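PDB 3HPD: hydroxyethylthiazole kinase from Pyrococcus horikoshii, which probably catalyses the ATP- and magnesium-dependent phosphorylation of the hydroxyl group of 4-methyl-5-beta-hydroxyethylthiazole, a step in thiamine diphosphate biosynthesis. Local coordinates for residues A59-I64 against M196-T201; G86-L91 against A203-T208. All blocks are in the same frame, centred on the assembly; numbering follows the deposited sequence.

Contact 1: A59-I64 against M196-T201; sequences AVVINI and MVAALT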
# COMPACT_ATOMS: atom_id res chain seq x y z
N ALA A 59 -20.26 2.47 9.79
CA ALA A 59 -20.42 1.32 8.91
C ALA A 59 -19.14 0.50 8.96
O ALA A 59 -18.07 1.02 9.29
CB ALA A 59 -20.70 1.78 7.48
N VAL A 60 -19.26 -0.79 8.65
CA VAL A 60 -18.11 -1.68 8.66
C VAL A 60 -17.96 -2.38 7.31
O VAL A 60 -18.93 -2.93 6.79
CB VAL A 60 -18.25 -2.76 9.77
CG1 VAL A 60 -17.05 -3.70 9.74
CG2 VAL A 60 -18.37 -2.10 11.13
N VAL A 61 -16.76 -2.32 6.75
CA VAL A 61 -16.48 -2.97 5.47
C VAL A 61 -15.49 -4.10 5.71
O VAL A 61 -14.40 -3.88 6.25
CB VAL A 61 -15.88 -1.96 4.45
CG1 VAL A 61 -15.45 -2.69 3.17
CG2 VAL A 61 -16.91 -0.89 4.12
N ILE A 62 -15.87 -5.31 5.31
CA ILE A 62 -15.02 -6.49 5.48
C ILE A 62 -14.58 -6.97 4.10
O ILE A 62 -15.40 -7.20 3.21
CB ILE A 62 -15.77 -7.63 6.20
CG1 ILE A 62 -16.15 -7.18 7.62
CG2 ILE A 62 -14.89 -8.88 6.26
CD1 ILE A 62 -17.05 -8.15 8.36
N ASN A 63 -13.27 -7.12 3.92
CA ASN A 63 -12.69 -7.54 2.65
C ASN A 63 -11.70 -8.67 2.95
O ASN A 63 -10.69 -8.44 3.62
CB ASN A 63 -11.98 -6.35 2.01
CG ASN A 63 -11.43 -6.66 0.64
OD1 ASN A 63 -10.76 -7.68 0.45
ND2 ASN A 63 -11.68 -5.78 -0.32
N ILE A 64 -11.97 -9.87 2.45
CA ILE A 64 -11.12 -11.04 2.71
C ILE A 64 -9.98 -11.29 1.72
O ILE A 64 -9.42 -12.38 1.70
CB ILE A 64 -11.98 -12.32 2.77
CG1 ILE A 64 -12.57 -12.61 1.38
CG2 ILE A 64 -13.09 -12.16 3.79
CD1 ILE A 64 -13.37 -13.91 1.31
N MET A 196 -12.63 -0.99 -3.99
CA MET A 196 -12.86 0.44 -3.80
C MET A 196 -14.36 0.65 -3.72
O MET A 196 -14.85 1.42 -2.89
CB MET A 196 -12.30 1.25 -4.97
CG MET A 196 -10.78 1.28 -5.06
SD MET A 196 -10.26 2.23 -6.50
CE MET A 196 -8.53 2.49 -6.14
N VAL A 197 -15.10 -0.03 -4.59
CA VAL A 197 -16.55 0.09 -4.61
C VAL A 197 -17.16 -0.40 -3.30
O VAL A 197 -18.11 0.19 -2.79
CB VAL A 197 -17.17 -0.69 -5.80
CG1 VAL A 197 -18.68 -0.67 -5.71
CG2 VAL A 197 -16.72 -0.07 -7.11
N ALA A 198 -16.62 -1.48 -2.75
CA ALA A 198 -17.13 -2.01 -1.49
C ALA A 198 -16.90 -0.99 -0.38
O ALA A 198 -17.78 -0.76 0.46
CB ALA A 198 -16.43 -3.32 -1.14
N ALA A 199 -15.73 -0.36 -0.38
CA ALA A 199 -15.41 0.65 0.63
C ALA A 199 -16.33 1.86 0.50
O ALA A 199 -16.82 2.39 1.50
CB ALA A 199 -13.94 1.08 0.50
N LEU A 200 -16.57 2.30 -0.73
CA LEU A 200 -17.44 3.45 -0.96
C LEU A 200 -18.87 3.11 -0.55
O LEU A 200 -19.59 3.96 -0.03
CB LEU A 200 -17.42 3.85 -2.44
CG LEU A 200 -16.07 4.34 -2.98
CD1 LEU A 200 -16.17 4.57 -4.48
CD2 LEU A 200 -15.65 5.61 -2.26
N THR A 201 -19.27 1.87 -0.80
CA THR A 201 -20.61 1.42 -0.43
C THR A 201 -20.76 1.57 1.08
O THR A 201 -21.85 1.87 1.58
CB THR A 201 -20.83 -0.05 -0.83
OG1 THR A 201 -20.80 -0.16 -2.26
CG2 THR A 201 -22.18 -0.55 -0.32

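Contact 2: G86-L91 against A203-T208; sequences GKPIVL and AFVAVT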
# COMPACT_ATOMS: atom_id res chain seq x y z
N GLY A 86 -26.07 -2.74 15.35
CA GLY A 86 -26.88 -2.25 14.25
C GLY A 86 -26.08 -1.40 13.28
O GLY A 86 -26.64 -0.55 12.59
N LYS A 87 -24.77 -1.61 13.22
CA LYS A 87 -23.94 -0.87 12.28
C LYS A 87 -23.96 -1.67 10.97
O LYS A 87 -23.69 -2.87 10.96
CB LYS A 87 -22.50 -0.76 12.80
CG LYS A 87 -22.36 -0.00 14.12
CD LYS A 87 -22.91 1.41 14.02
CE LYS A 87 -22.84 2.15 15.36
NZ LYS A 87 -21.46 2.51 15.77
N PRO A 88 -24.29 -1.02 9.84
CA PRO A 88 -24.33 -1.75 8.57
C PRO A 88 -22.99 -2.37 8.18
O PRO A 88 -21.93 -1.78 8.38
CB PRO A 88 -24.81 -0.69 7.58
CG PRO A 88 -24.29 0.58 8.16
CD PRO A 88 -24.58 0.41 9.63
N ILE A 89 -23.06 -3.58 7.62
CA ILE A 89 -21.87 -4.31 7.20
C ILE A 89 -21.85 -4.57 5.70
O ILE A 89 -22.84 -5.00 5.12
CB ILE A 89 -21.81 -5.69 7.90
CG1 ILE A 89 -21.81 -5.50 9.42
CG2 ILE A 89 -20.55 -6.44 7.46
CD1 ILE A 89 -22.08 -6.77 10.18
N VAL A 90 -20.70 -4.30 5.08
CA VAL A 90 -20.51 -4.55 3.65
C VAL A 90 -19.44 -5.63 3.53
O VAL A 90 -18.35 -5.49 4.09
CB VAL A 90 -19.99 -3.29 2.90
CG1 VAL A 90 -19.77 -3.63 1.43
CG2 VAL A 90 -20.98 -2.15 3.04
N LEU A 91 -19.75 -6.70 2.81
CA LEU A 91 -18.78 -7.78 2.64
C LEU A 91 -18.36 -7.93 1.19
O LEU A 91 -19.20 -8.03 0.30
CB LEU A 91 -19.38 -9.12 3.11
CG LEU A 91 -18.55 -10.36 2.75
CD1 LEU A 91 -17.22 -10.35 3.52
CD2 LEU A 91 -19.34 -11.62 3.08
N ALA A 203 -19.64 3.89 2.90
CA ALA A 203 -19.97 5.28 3.17
C ALA A 203 -21.44 5.55 2.84
O ALA A 203 -22.15 6.19 3.61
CB ALA A 203 -19.07 6.22 2.37
N PHE A 204 -21.90 5.06 1.69
CA PHE A 204 -23.28 5.27 1.28
C PHE A 204 -24.29 4.56 2.19
O PHE A 204 -25.34 5.11 2.49
CB PHE A 204 -23.48 4.80 -0.16
CG PHE A 204 -22.99 5.77 -1.19
CD1 PHE A 204 -23.73 6.91 -1.51
CD2 PHE A 204 -21.77 5.56 -1.83
CE1 PHE A 204 -23.27 7.82 -2.45
CE2 PHE A 204 -21.30 6.47 -2.78
CZ PHE A 204 -22.05 7.60 -3.09
N VAL A 205 -23.96 3.35 2.62
CA VAL A 205 -24.89 2.59 3.46
C VAL A 205 -25.03 3.21 4.85
O VAL A 205 -25.97 2.91 5.59
CB VAL A 205 -24.47 1.10 3.56
CG1 VAL A 205 -23.38 0.90 4.59
CG2 VAL A 205 -25.69 0.25 3.87
N ALA A 206 -24.10 4.09 5.21
CA ALA A 206 -24.16 4.76 6.50
C ALA A 206 -25.22 5.86 6.47
O ALA A 206 -25.72 6.29 7.52
CB ALA A 206 -22.80 5.36 6.85
N VAL A 207 -25.59 6.31 5.27
CA VAL A 207 -26.57 7.38 5.14
C VAL A 207 -27.85 7.06 4.36
O VAL A 207 -28.75 7.90 4.26
CB VAL A 207 -25.93 8.64 4.51
CG1 VAL A 207 -24.79 9.14 5.39
CG2 VAL A 207 -25.43 8.34 3.11
N THR A 208 -27.94 5.85 3.80
CA THR A 208 -29.13 5.46 3.05
C THR A 208 -29.28 3.94 3.02
O THR A 208 -28.31 3.22 3.26
CB THR A 208 -29.09 6.02 1.60
OG1 THR A 208 -30.19 5.51 0.85
CG2 THR A 208 -27.79 5.65 0.92

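Contact 1: A59-I64 against M196-T201
V61 and A199 mark the nearest approach of the two backbones, their CA atoms 6.1 Å apart, where strand 59-63 and helix 193-205 run in roughly opposite directions, at a slant. V61 carries the contact from the strand side. Both its methyls lean on the carbonyl oxygen of A198: CG2 at 3.8 Å, CG1 at 4.1 Å, CG2 also reaching CA of A199 at 4.1 Å. CB of A198, 4.5 Å from V61 CG1, is a looser apolar neighbour. With CG1 anti to the backbone N (chi1 174°), both branches face the helix. The helix offers only small groups here, two alanines in succession, and a valine can therefore rest almost on its main chain. Trimming V61 to an alanine would probably open a gap between sheet and helix, with A198 O and A199 CA losing their methyl neighbours. One turn away, T201 OG1 donates to V197 O at 2.8 Å, from above the carbonyl plane, with T201 N bonding the same oxygen from the opposite face. The side chain of A198 also lies about 4 Å from that of K118, a predicted ATP-binding residue. V61 thus belongs to a central strand of the alpha/beta sheet of this ribokinase-clan kinase, bonded to strands 17-21 and 89-92, with helix 193-205 on the V61 side and helix 69-85, which I62 meets, on the other.

Contact 2: G86-L91 against A203-T208
P88 and V205 form a small, essentially apolar contact at the partly buried edge of the packing of helix 193-205 on the sheet of the alpha/beta kinase fold, where the entry to strand 89-92 meets the C-terminal part of the helix. Their CA atoms lie 6.7 Å apart. The proline ring presents its CB and CG to the valine: CG1 of V205 sits 3.7 Å from CB of P88 and equally near CG, so that one methyl rests on the CB-CG side of the ring. The other methyl, CG2, is 3.9 Å from that same CB. P88 CG also lies 3.9 Å from the carbonyl oxygen of V205. V205 is turned with CG1 between its backbone N and carbonyl carbon (chi1 81°), which directs this branch at the strand. From there it also reaches V90, whose CG2 lies 4.2 Å from V205 CG1; that methyl is thus shared by P88, just before the strand, and V90 within it. The ring also reaches past V205, with P88 CG 4.5 Å from CA of A206. Just upstream, G86 with positive phi ends helix 69-85 in a Schellman motif, in which K87 N bonds A82 O. A59 of the adjoining strand touches both P88 and V205. No hydrogen bond or charge joins the two segments: hydrocarbon surfaces meet without any directional bond, which implies that shape and the exclusion of water hold them together.

Both contacts set helix 193-205 against the parallel part of the sheet, contact 1 midway along the helix and contact 2 at its C-terminal part. Their strands are neighbours, joined by I62 N to V90 O and V60 O to V90 N, probable hydrogen bonds of 2.8 Å each. V90 bridges the two, its CG1 also packing on A198 O. Both come near K118, predicted to bind ATP (side chains of A198 about 4 Å and of V90 about 5 Å away); contact 1, wholly buried, also lies near M43, a predicted substrate-binding residue. Contact 2 is partly buried: there V205 packs on a proline ring and on V90, side chain to side chain, where contact 1 sets a side chain on helix backbone. Neither has a hydrogen bond across it.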